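PDB 3NQN: DUF3809 domain-containing protein from Deinococcus radiodurans, which is of unknown function but binds calcium ions, one of them between its two subunits, and belongs to a Bet v 1-like family. Local coordinates for residues Gly40-Ser43 with Val48-Glu51; Leu52-Pro57 with Val62-Arg67; Pro81-Leu84 with Ala89-Ala92; Phe107-Gln112 with Lys145-Gly150. All coordinates share one frame; numbering follows the deposited sequence. Where two conformers were deposited one is given.

Contact 1: Gly40-Ser43 with Val48-Glu51; sequences GLDS and VWGE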
# COMPACT_ATOMS: atom_id res chain seq x y z
N GLY A 40 -9.50 -5.29 1.54
CA GLY A 40 -10.00 -4.06 0.92
C GLY A 40 -10.97 -4.31 -0.21
O GLY A 40 -11.15 -3.47 -1.09
N LEU A 41 -11.64 -5.45 -0.16
CA LEU A 41 -12.57 -5.84 -1.22
C LEU A 41 -13.67 -4.79 -1.34
O LEU A 41 -14.23 -4.35 -0.33
CB LEU A 41 -13.15 -7.21 -0.89
CG LEU A 41 -13.71 -8.07 -2.00
CD1 LEU A 41 -12.74 -8.22 -3.19
CD2 LEU A 41 -14.05 -9.45 -1.41
N ASP A 42 -13.93 -4.35 -2.56
CA ASP A 42 -15.01 -3.42 -2.81
C ASP A 42 -15.49 -3.53 -4.26
O ASP A 42 -14.81 -4.15 -5.10
CB ASP A 42 -14.58 -1.99 -2.49
CG ASP A 42 -15.76 -1.06 -2.23
OD1 ASP A 42 -16.86 -1.55 -1.89
OD2 ASP A 42 -15.57 0.17 -2.36
N SER A 43 -16.65 -2.95 -4.54
CA SER A 43 -17.26 -3.00 -5.88
C SER A 43 -18.28 -1.91 -6.08
O SER A 43 -18.95 -1.50 -5.13
CB SER A 43 -17.95 -4.34 -6.10
OG SER A 43 -18.66 -4.35 -7.33
N VAL A 48 -14.95 -5.24 -9.53
CA VAL A 48 -14.60 -5.63 -8.18
C VAL A 48 -13.09 -5.42 -8.03
O VAL A 48 -12.32 -5.66 -8.98
CB VAL A 48 -14.96 -7.12 -7.90
CG1 VAL A 48 -14.47 -7.55 -6.52
CG2 VAL A 48 -16.48 -7.35 -8.04
N TRP A 49 -12.67 -4.96 -6.86
CA TRP A 49 -11.24 -4.73 -6.63
C TRP A 49 -10.84 -4.97 -5.18
O TRP A 49 -11.68 -5.04 -4.27
CB TRP A 49 -10.82 -3.33 -7.07
CG TRP A 49 -11.54 -2.20 -6.38
CD1 TRP A 49 -11.12 -1.52 -5.26
CD2 TRP A 49 -12.78 -1.61 -6.77
NE1 TRP A 49 -12.05 -0.55 -4.93
CE2 TRP A 49 -13.07 -0.58 -5.84
CE3 TRP A 49 -13.68 -1.85 -7.81
CZ2 TRP A 49 -14.21 0.21 -5.93
CZ3 TRP A 49 -14.82 -1.07 -7.90
CH2 TRP A 49 -15.08 -0.05 -6.96
N GLY A 50 -9.53 -5.10 -4.96
CA GLY A 50 -9.00 -5.37 -3.65
C GLY A 50 -7.52 -5.63 -3.75
O GLY A 50 -6.88 -5.18 -4.69
N GLU A 51 -6.99 -6.38 -2.80
CA GLU A 51 -5.56 -6.66 -2.79
C GLU A 51 -5.25 -7.96 -2.08
O GLU A 51 -6.00 -8.40 -1.22
CB GLU A 51 -4.80 -5.48 -2.14
CG GLU A 51 -5.25 -5.17 -0.72
CD GLU A 51 -4.88 -3.76 -0.23
OE1 GLU A 51 -4.43 -2.91 -1.03
OE2 GLU A 51 -5.09 -3.50 0.96
O HOH W 1 -13.02 0.86 -2.51

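Contact 2: Leu52-Pro57 with Val62-Arg67; sequences LLVTVP and VDLPFR. With CA (calcium ion), chain C.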
# COMPACT_ATOMS: atom_id res chain seq x y z
N LEU A 52 -4.19 -8.63 -2.52
CA LEU A 52 -3.67 -9.78 -1.84
C LEU A 52 -2.40 -9.35 -1.15
O LEU A 52 -1.70 -8.45 -1.63
CB LEU A 52 -3.35 -10.92 -2.82
CG LEU A 52 -4.50 -11.59 -3.56
CD1 LEU A 52 -5.17 -10.59 -4.47
CD2 LEU A 52 -3.98 -12.80 -4.37
N LEU A 53 -2.08 -10.01 -0.03
CA LEU A 53 -0.90 -9.65 0.75
C LEU A 53 0.21 -10.68 0.57
O LEU A 53 0.01 -11.87 0.80
CB LEU A 53 -1.26 -9.51 2.23
CG LEU A 53 -2.34 -8.47 2.59
CD1 LEU A 53 -2.51 -8.41 4.11
CD2 LEU A 53 -1.98 -7.11 2.04
N VAL A 54 1.35 -10.22 0.08
CA VAL A 54 2.55 -11.04 -0.03
C VAL A 54 3.49 -10.62 1.09
O VAL A 54 3.92 -9.46 1.16
CB VAL A 54 3.26 -10.83 -1.39
CG1 VAL A 54 4.57 -11.65 -1.45
CG2 VAL A 54 2.33 -11.18 -2.54
N THR A 55 3.81 -11.56 1.98
CA THR A 55 4.66 -11.29 3.12
C THR A 55 6.10 -11.66 2.83
O THR A 55 6.40 -12.80 2.51
CB THR A 55 4.19 -12.07 4.37
OG1 THR A 55 2.85 -11.68 4.69
CG2 THR A 55 5.09 -11.78 5.56
N VAL A 56 6.99 -10.67 2.91
CA VAL A 56 8.41 -10.93 2.77
C VAL A 56 9.12 -10.32 3.95
O VAL A 56 8.56 -9.46 4.66
CB VAL A 56 8.99 -10.37 1.44
CG1 VAL A 56 8.30 -11.01 0.25
CG2 VAL A 56 8.87 -8.83 1.38
N PRO A 57 10.36 -10.77 4.19
CA PRO A 57 11.09 -10.22 5.32
C PRO A 57 11.35 -8.72 5.20
O PRO A 57 11.58 -8.20 4.10
CB PRO A 57 12.42 -11.00 5.31
CG PRO A 57 12.10 -12.28 4.61
CD PRO A 57 11.06 -11.94 3.60
N VAL A 62 3.19 -6.89 1.88
CA VAL A 62 3.16 -6.04 0.69
C VAL A 62 1.88 -6.33 -0.05
O VAL A 62 1.60 -7.48 -0.39
CB VAL A 62 4.38 -6.32 -0.23
CG1 VAL A 62 4.31 -5.41 -1.51
CG2 VAL A 62 5.70 -6.07 0.54
N ASP A 63 1.09 -5.29 -0.28
CA ASP A 63 -0.21 -5.44 -0.95
C ASP A 63 -0.08 -5.36 -2.46
O ASP A 63 0.56 -4.45 -2.99
CB ASP A 63 -1.19 -4.38 -0.46
CG ASP A 63 -0.56 -2.99 -0.39
OD1 ASP A 63 0.36 -2.78 0.45
OD2 ASP A 63 -0.98 -2.11 -1.16
N LEU A 64 -0.67 -6.34 -3.14
CA LEU A 64 -0.72 -6.40 -4.61
C LEU A 64 -2.18 -6.22 -5.02
O LEU A 64 -3.05 -7.06 -4.70
CB LEU A 64 -0.20 -7.75 -5.12
CG LEU A 64 1.30 -8.03 -5.15
CD1 LEU A 64 1.94 -7.95 -3.75
CD2 LEU A 64 1.57 -9.42 -5.80
N PRO A 65 -2.48 -5.13 -5.74
CA PRO A 65 -3.86 -4.90 -6.08
C PRO A 65 -4.36 -5.79 -7.23
O PRO A 65 -3.55 -6.40 -7.96
CB PRO A 65 -3.88 -3.43 -6.50
CG PRO A 65 -2.52 -3.20 -7.06
CD PRO A 65 -1.60 -4.06 -6.26
N PHE A 66 -5.67 -5.93 -7.31
CA PHE A 66 -6.33 -6.52 -8.46
C PHE A 66 -7.60 -5.74 -8.69
O PHE A 66 -8.12 -5.08 -7.78
CB PHE A 66 -6.68 -7.99 -8.25
CG PHE A 66 -7.84 -8.22 -7.29
CD1 PHE A 66 -9.16 -8.26 -7.77
CD2 PHE A 66 -7.62 -8.43 -5.95
CE1 PHE A 66 -10.21 -8.47 -6.90
CE2 PHE A 66 -8.68 -8.62 -5.08
CZ PHE A 66 -9.98 -8.64 -5.57
N ARG A 67 -8.08 -5.80 -9.92
CA ARG A 67 -9.33 -5.21 -10.30
C ARG A 67 -9.88 -6.06 -11.45
O ARG A 67 -9.17 -6.34 -12.44
CB ARG A 67 -9.13 -3.77 -10.74
CG ARG A 67 -10.41 -2.96 -10.84
CD ARG A 67 -10.10 -1.45 -11.03
NE ARG A 67 -11.30 -0.62 -10.83
CZ ARG A 67 -11.52 0.18 -9.77
NH1 ARG A 67 -10.61 0.29 -8.79
NH2 ARG A 67 -12.64 0.88 -9.70
CA CA C . 0.90 -0.51 -0.41
O HOH W 2 1.75 -1.98 -2.31
O HOH W 3 -0.48 0.91 -1.83
O HOH W 4 -0.74 -0.03 1.15
O HOH W 5 2.70 -0.83 1.25

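Contact 3: Pro81-Leu84 with Ala89-Ala92; sequences PLTL and AWVA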
# COMPACT_ATOMS: atom_id res chain seq x y z
N PRO A 81 -10.20 -10.18 -15.44
CA PRO A 81 -9.19 -9.30 -14.86
C PRO A 81 -8.81 -8.13 -15.73
O PRO A 81 -8.79 -8.25 -16.96
CB PRO A 81 -7.97 -10.22 -14.70
CG PRO A 81 -8.13 -11.24 -15.73
CD PRO A 81 -9.62 -11.48 -15.83
N LEU A 82 -8.55 -7.00 -15.09
CA LEU A 82 -8.04 -5.83 -15.79
C LEU A 82 -6.53 -5.75 -15.59
O LEU A 82 -6.01 -6.13 -14.54
CB LEU A 82 -8.72 -4.56 -15.30
CG LEU A 82 -10.24 -4.53 -15.53
CD1 LEU A 82 -10.79 -3.18 -15.16
CD2 LEU A 82 -10.58 -4.89 -16.99
N THR A 83 -5.85 -5.28 -16.62
CA THR A 83 -4.41 -5.10 -16.58
C THR A 83 -4.08 -3.88 -15.74
O THR A 83 -4.66 -2.81 -15.94
CB THR A 83 -3.86 -4.89 -18.00
OG1 THR A 83 -4.24 -6.00 -18.82
CG2 THR A 83 -2.34 -4.77 -17.99
N LEU A 84 -3.16 -4.04 -14.79
CA LEU A 84 -2.71 -2.91 -13.97
C LEU A 84 -1.28 -2.54 -14.39
O LEU A 84 -0.69 -3.19 -15.24
CB LEU A 84 -2.84 -3.24 -12.48
CG LEU A 84 -4.26 -3.65 -12.04
CD1 LEU A 84 -4.31 -3.94 -10.55
CD2 LEU A 84 -5.28 -2.59 -12.41
N ALA A 89 4.06 -4.80 -8.39
CA ALA A 89 3.45 -6.11 -8.57
C ALA A 89 1.94 -6.05 -8.37
O ALA A 89 1.45 -5.27 -7.57
CB ALA A 89 4.07 -7.10 -7.61
N TRP A 90 1.22 -6.85 -9.15
CA TRP A 90 -0.22 -6.87 -9.10
C TRP A 90 -0.72 -8.28 -9.39
O TRP A 90 0.07 -9.16 -9.74
CB TRP A 90 -0.81 -5.85 -10.08
CG TRP A 90 -0.40 -6.05 -11.57
CD1 TRP A 90 0.78 -5.68 -12.15
CD2 TRP A 90 -1.21 -6.58 -12.63
NE1 TRP A 90 0.77 -5.98 -13.50
CE2 TRP A 90 -0.44 -6.55 -13.81
CE3 TRP A 90 -2.51 -7.13 -12.68
CZ2 TRP A 90 -0.92 -7.02 -15.04
CZ3 TRP A 90 -2.99 -7.60 -13.89
CH2 TRP A 90 -2.20 -7.54 -15.06
N VAL A 91 -2.01 -8.50 -9.18
CA VAL A 91 -2.61 -9.80 -9.38
C VAL A 91 -3.80 -9.70 -10.34
O VAL A 91 -4.54 -8.71 -10.32
CB VAL A 91 -3.13 -10.38 -8.02
CG1 VAL A 91 -3.94 -11.68 -8.23
CG2 VAL A 91 -1.97 -10.61 -7.06
N ALA A 92 -3.92 -10.71 -11.22
CA ALA A 92 -5.07 -10.88 -12.11
C ALA A 92 -5.96 -11.96 -11.51
O ALA A 92 -5.53 -13.10 -11.38
CB ALA A 92 -4.63 -11.31 -13.46
O HOH W 6 -6.14 -6.99 -11.97

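Contact 4: Phe107-Gln112 with Lys145-Gly150; sequences FAFQFQ and KALPEG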
# COMPACT_ATOMS: atom_id res chain seq x y z
N PHE A 107 -17.95 -23.38 -9.44
CA PHE A 107 -17.02 -22.27 -9.44
C PHE A 107 -15.66 -22.72 -9.94
O PHE A 107 -15.25 -23.86 -9.69
CB PHE A 107 -16.85 -21.73 -8.01
CG PHE A 107 -18.11 -21.18 -7.42
CD1 PHE A 107 -18.42 -19.84 -7.58
CD2 PHE A 107 -18.97 -21.99 -6.68
CE1 PHE A 107 -19.60 -19.31 -7.05
CE2 PHE A 107 -20.14 -21.47 -6.14
CZ PHE A 107 -20.45 -20.13 -6.32
N ALA A 108 -14.99 -21.82 -10.65
CA ALA A 108 -13.60 -21.97 -11.03
C ALA A 108 -12.95 -20.58 -10.90
O ALA A 108 -13.49 -19.58 -11.42
CB ALA A 108 -13.48 -22.47 -12.47
N PHE A 109 -11.84 -20.52 -10.19
CA PHE A 109 -11.07 -19.28 -10.04
C PHE A 109 -9.65 -19.47 -10.47
O PHE A 109 -9.08 -20.54 -10.27
CB PHE A 109 -11.08 -18.81 -8.60
CG PHE A 109 -12.41 -18.31 -8.15
CD1 PHE A 109 -12.76 -16.98 -8.34
CD2 PHE A 109 -13.34 -19.17 -7.60
CE1 PHE A 109 -13.99 -16.52 -7.98
CE2 PHE A 109 -14.58 -18.71 -7.22
CZ PHE A 109 -14.91 -17.37 -7.42
N GLN A 110 -9.08 -18.44 -11.10
CA GLN A 110 -7.66 -18.47 -11.50
C GLN A 110 -6.99 -17.17 -11.05
O GLN A 110 -7.60 -16.10 -11.09
CB GLN A 110 -7.48 -18.69 -13.01
CG GLN A 110 -8.31 -19.85 -13.62
CD GLN A 110 -9.76 -19.47 -13.90
OE1 GLN A 110 -10.05 -18.37 -14.32
NE2 GLN A 110 -10.67 -20.41 -13.67
N PHE A 111 -5.75 -17.29 -10.55
CA PHE A 111 -4.98 -16.16 -10.08
C PHE A 111 -3.64 -16.17 -10.74
O PHE A 111 -3.02 -17.23 -10.87
CB PHE A 111 -4.76 -16.22 -8.57
CG PHE A 111 -6.00 -16.21 -7.78
CD1 PHE A 111 -6.68 -17.40 -7.50
CD2 PHE A 111 -6.49 -15.03 -7.25
CE1 PHE A 111 -7.82 -17.39 -6.75
CE2 PHE A 111 -7.62 -15.02 -6.48
CZ PHE A 111 -8.30 -16.21 -6.23
N GLN A 112 -3.18 -15.00 -11.15
CA GLN A 112 -1.86 -14.85 -11.73
C GLN A 112 -1.19 -13.62 -11.09
O GLN A 112 -1.77 -12.55 -11.05
CB GLN A 112 -1.96 -14.70 -13.26
CG GLN A 112 -0.64 -14.37 -13.98
CD GLN A 112 0.21 -15.60 -14.27
OE1 GLN A 112 -0.30 -16.68 -14.54
NE2 GLN A 112 1.53 -15.42 -14.27
N LYS A 145 -6.87 -21.92 -2.12
CA LYS A 145 -7.25 -23.04 -1.29
C LYS A 145 -8.37 -22.74 -0.30
O LYS A 145 -9.12 -23.63 0.06
CB LYS A 145 -6.05 -23.59 -0.56
CG LYS A 145 -5.07 -24.35 -1.47
CD LYS A 145 -3.88 -24.83 -0.67
CE LYS A 145 -2.84 -25.49 -1.55
NZ LYS A 145 -1.58 -25.75 -0.80
N ALA A 146 -8.50 -21.47 0.12
CA ALA A 146 -9.54 -21.10 1.08
C ALA A 146 -10.87 -20.70 0.42
O ALA A 146 -11.87 -20.54 1.11
CB ALA A 146 -9.03 -19.95 2.02
N LEU A 147 -10.88 -20.57 -0.90
CA LEU A 147 -12.10 -20.11 -1.59
C LEU A 147 -13.35 -20.93 -1.34
O LEU A 147 -14.41 -20.37 -1.12
CB LEU A 147 -11.87 -19.96 -3.11
CG LEU A 147 -11.38 -18.61 -3.58
CD1 LEU A 147 -11.17 -18.62 -5.11
CD2 LEU A 147 -12.35 -17.49 -3.16
N PRO A 148 -13.26 -22.27 -1.40
CA PRO A 148 -14.48 -23.04 -1.13
C PRO A 148 -15.09 -22.72 0.25
O PRO A 148 -16.29 -22.57 0.37
CB PRO A 148 -14.01 -24.49 -1.22
CG PRO A 148 -12.86 -24.42 -2.25
CD PRO A 148 -12.17 -23.11 -1.96
N GLU A 149 -14.23 -22.64 1.27
CA GLU A 149 -14.64 -22.29 2.61
C GLU A 149 -15.32 -20.91 2.61
O GLU A 149 -16.41 -20.73 3.15
CB GLU A 149 -13.40 -22.27 3.53
CG GLU A 149 -13.70 -21.94 5.01
CD GLU A 149 -12.45 -21.89 5.86
OE1 GLU A 149 -11.41 -21.33 5.40
OE2 GLU A 149 -12.51 -22.37 7.02
N GLY A 150 -14.67 -19.95 1.94
CA GLY A 150 -15.18 -18.58 1.87
C GLY A 150 -16.50 -18.44 1.16
O GLY A 150 -17.39 -17.76 1.64

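Contact 1: Gly40-Ser43 with Val48-Glu51
Asp-42 faces Trp-49 as an antiparallel hydrogen-bonded pair, with the short segments of strand 41-43 and strand 47-56 running at 162° to each other. The two strands form a beta hairpin at one edge of the antiparallel sheet of a Bet v 1-like fold. Asp-42 N donates to Trp-49 O at 2.9 Å. Trp-49 N returns a bond to Asp-42 O, also 2.9 Å. Leu-41 CA adds a CA-H...O contact to Trp-49 O at 3.3 Å. Ser-43 and Val-48 make the next, non-hydrogen-bonded pair.

Trp-49 has more surface buried here than any other residue of the two segments. Its CG lies between the backbone N and the carbonyl carbon (chi1 60°), which swings the indole across to the facing strand. Asp-42 O sits 3.6 Å above the ring plane of Trp-49. Over the same face, Ser-43 CA makes a CH-pi contact, 4.1 Å from the centroid of the six-membered ring of Trp-49. Arg-67 of the next strand makes a cation-pi contact with this indole.

On the other side of the hairpin, the CD1 branch of Leu-41 meets Val-48 CG1, and Leu-41 also rests on Phe-66. Ser-43 OG touches Val-48 CG2, but it is hydrogen-bonded to Gln-47 O, at the start of strand 47-56, and to Gly-45 N.

The side chains of Asp-42 and Trp-49 lie alongside each other, the carboxylate turned 68° from the ring. One water links their polar atoms: it donates to Asp-42 OD2 at 2.6 Å and accepts from Trp-49 NE1 at 3.0 Å.

Contact 2: Leu52-Pro57 with Val62-Arg67
A beta hairpin of strands 47-56 and 60-73 pairs Leu-52 with Leu-64 and Val-54 with Val-62, and it carries a calcium site at Asp-63. Each of these two pairs is joined by two backbone hydrogen bonds. Leu-64 N to Leu-52 O, at 2.8 Å, is nearly straight. Between the two hydrogen-bonded pairs, Leu-53 and Asp-63 form a non-hydrogen-bonded one, and Leu-53 CD2 lies 3.8 Å from Asp-63 CB.

The carboxylate of Asp-63 leads away from Leu-53. Its chi1 of 45° puts CG between the backbone N and the carbonyl carbon, and the group turns out to the metal. Both oxygens bind the calcium ion, Asp-63 OD1 at 2.5 Å and OD2 at 2.6 Å. Four waters also bind it, and one of them donates to Asp-63 O, tying the metal shell to the strand. Asp-63 of the second subunit binds the same ion, so the site bridges the dimer.

The opposite face of the hairpin is apolar. Val-54 CG2 presses on Leu-64 CD1 at 3.5 Å, closer than usual for two methyl groups. Leu-52 CD1 reaches Phe-66 CD2 at 3.6 Å, the side chains crossing at about a right angle. Helix 122-153 packs on this face through Ala-135, Thr-139 and Leu-140, while Val-91 of strand 90-99 touches Leu-52 and Leu-64.

Contact 3: Pro81-Leu84 with Ala89-Ala92
Trp-90 and Leu-84 bury the most surface here, and they meet with Leu-84 CB over a face of the indole. The CB of Leu-84 is 4.0 Å from the centroid of the five-membered ring of Trp-90, a CH-pi contact. The backbone of 83-84 follows the same face, with Leu-84 N 3.5 Å above the ring plane of Trp-90. Trp-90 CG lies between the backbone N and the carbonyl carbon (chi1 58°), which sends the indole toward the loop. At its far end, Trp-90 CZ3 comes within 3.4 Å of Leu-82 O, and CH2 touches Thr-83 CA. Leu-84 CG and CD1 extend the packing to Trp-90 CE3 and CB.

The loop leaves strand 76-81 and leads to strand 90-99, its neighbour in the antiparallel sheet of the Bet v 1-like fold. Trp-90 covers the part of the loop that follows the first strand. The ring of His-114, from the adjoining strand 104-114, also stacks with Trp-90.

Pro-81 makes a separate apolar contact at the strand end, its CB 3.7 Å from Ala-92 CB. A water lies between the two backbones, 2.7 Å from Leu-82 O and 2.9 Å from Val-91 O.

Contact 4: Phe107-Gln112 with Lys145-Gly150
The rings of Phe-109 and Phe-111 both meet one methyl group, Leu-147 CD1. It approaches the Phe-109 ring obliquely, nearest to CG and CD2, and it lies in the plane of the Phe-111 ring, at the edge. The closest approach is short: Leu-147 CD1 is 3.3 Å from Phe-109 CG. It also stands 3.5 Å from Phe-109 CB, at the root of the ring. Phe-111 is looser, with CE1 and CZ each 3.9 Å from Leu-147 CD1.

The side chains of Phe-109 and Leu-147 cross at about a right angle. Phe-111 and Leu-147 come from opposite directions, one from the strand and one from the helix. In Leu-147, CD1 is anti to CA (chi2 179°), which extends this branch toward the two rings. Its chi1 of -89° is well off the staggered value, consistent with a tight fit.

Leu-147 stands just before Pro-148, where the helix is kinked and the backbone N atoms of 148 and 149 lack bonds to the preceding turn. Leu-140, Val-143 and Ala-144 of the same helix cover more of Phe-111, and Phe-10 of strand 5-13 touches Leu-147.

The contact is buried and apolar. It packs the long C-terminal helix 122-153 against strand 104-114 of the antiparallel sheet, as in the helix-grip fold of Bet v 1-like proteins.

The four contacts follow one another along the chain in numerical order, and all reach the same seven-stranded antiparallel sheet. Contacts 1 and 2 share strand 47-56, with centres about 13 Å apart. They touch through a probable backbone bond from Phe-66 N to Gly-50 O. Contact 3 is about 12 Å from contact 2, between centres, and joins it by probable bonds from Leu-82 N to Arg-67 O and from Val-91 N to Pro-65 O. Contact 4 lies about 17 Å from contact 3, between centres, across neighbouring strands 90-99 and 104-114. Contacts 1 to 3 lie in the sheet and its connections; contact 4 packs it on helix 122-153. Contact 2's calcium links the two subunits.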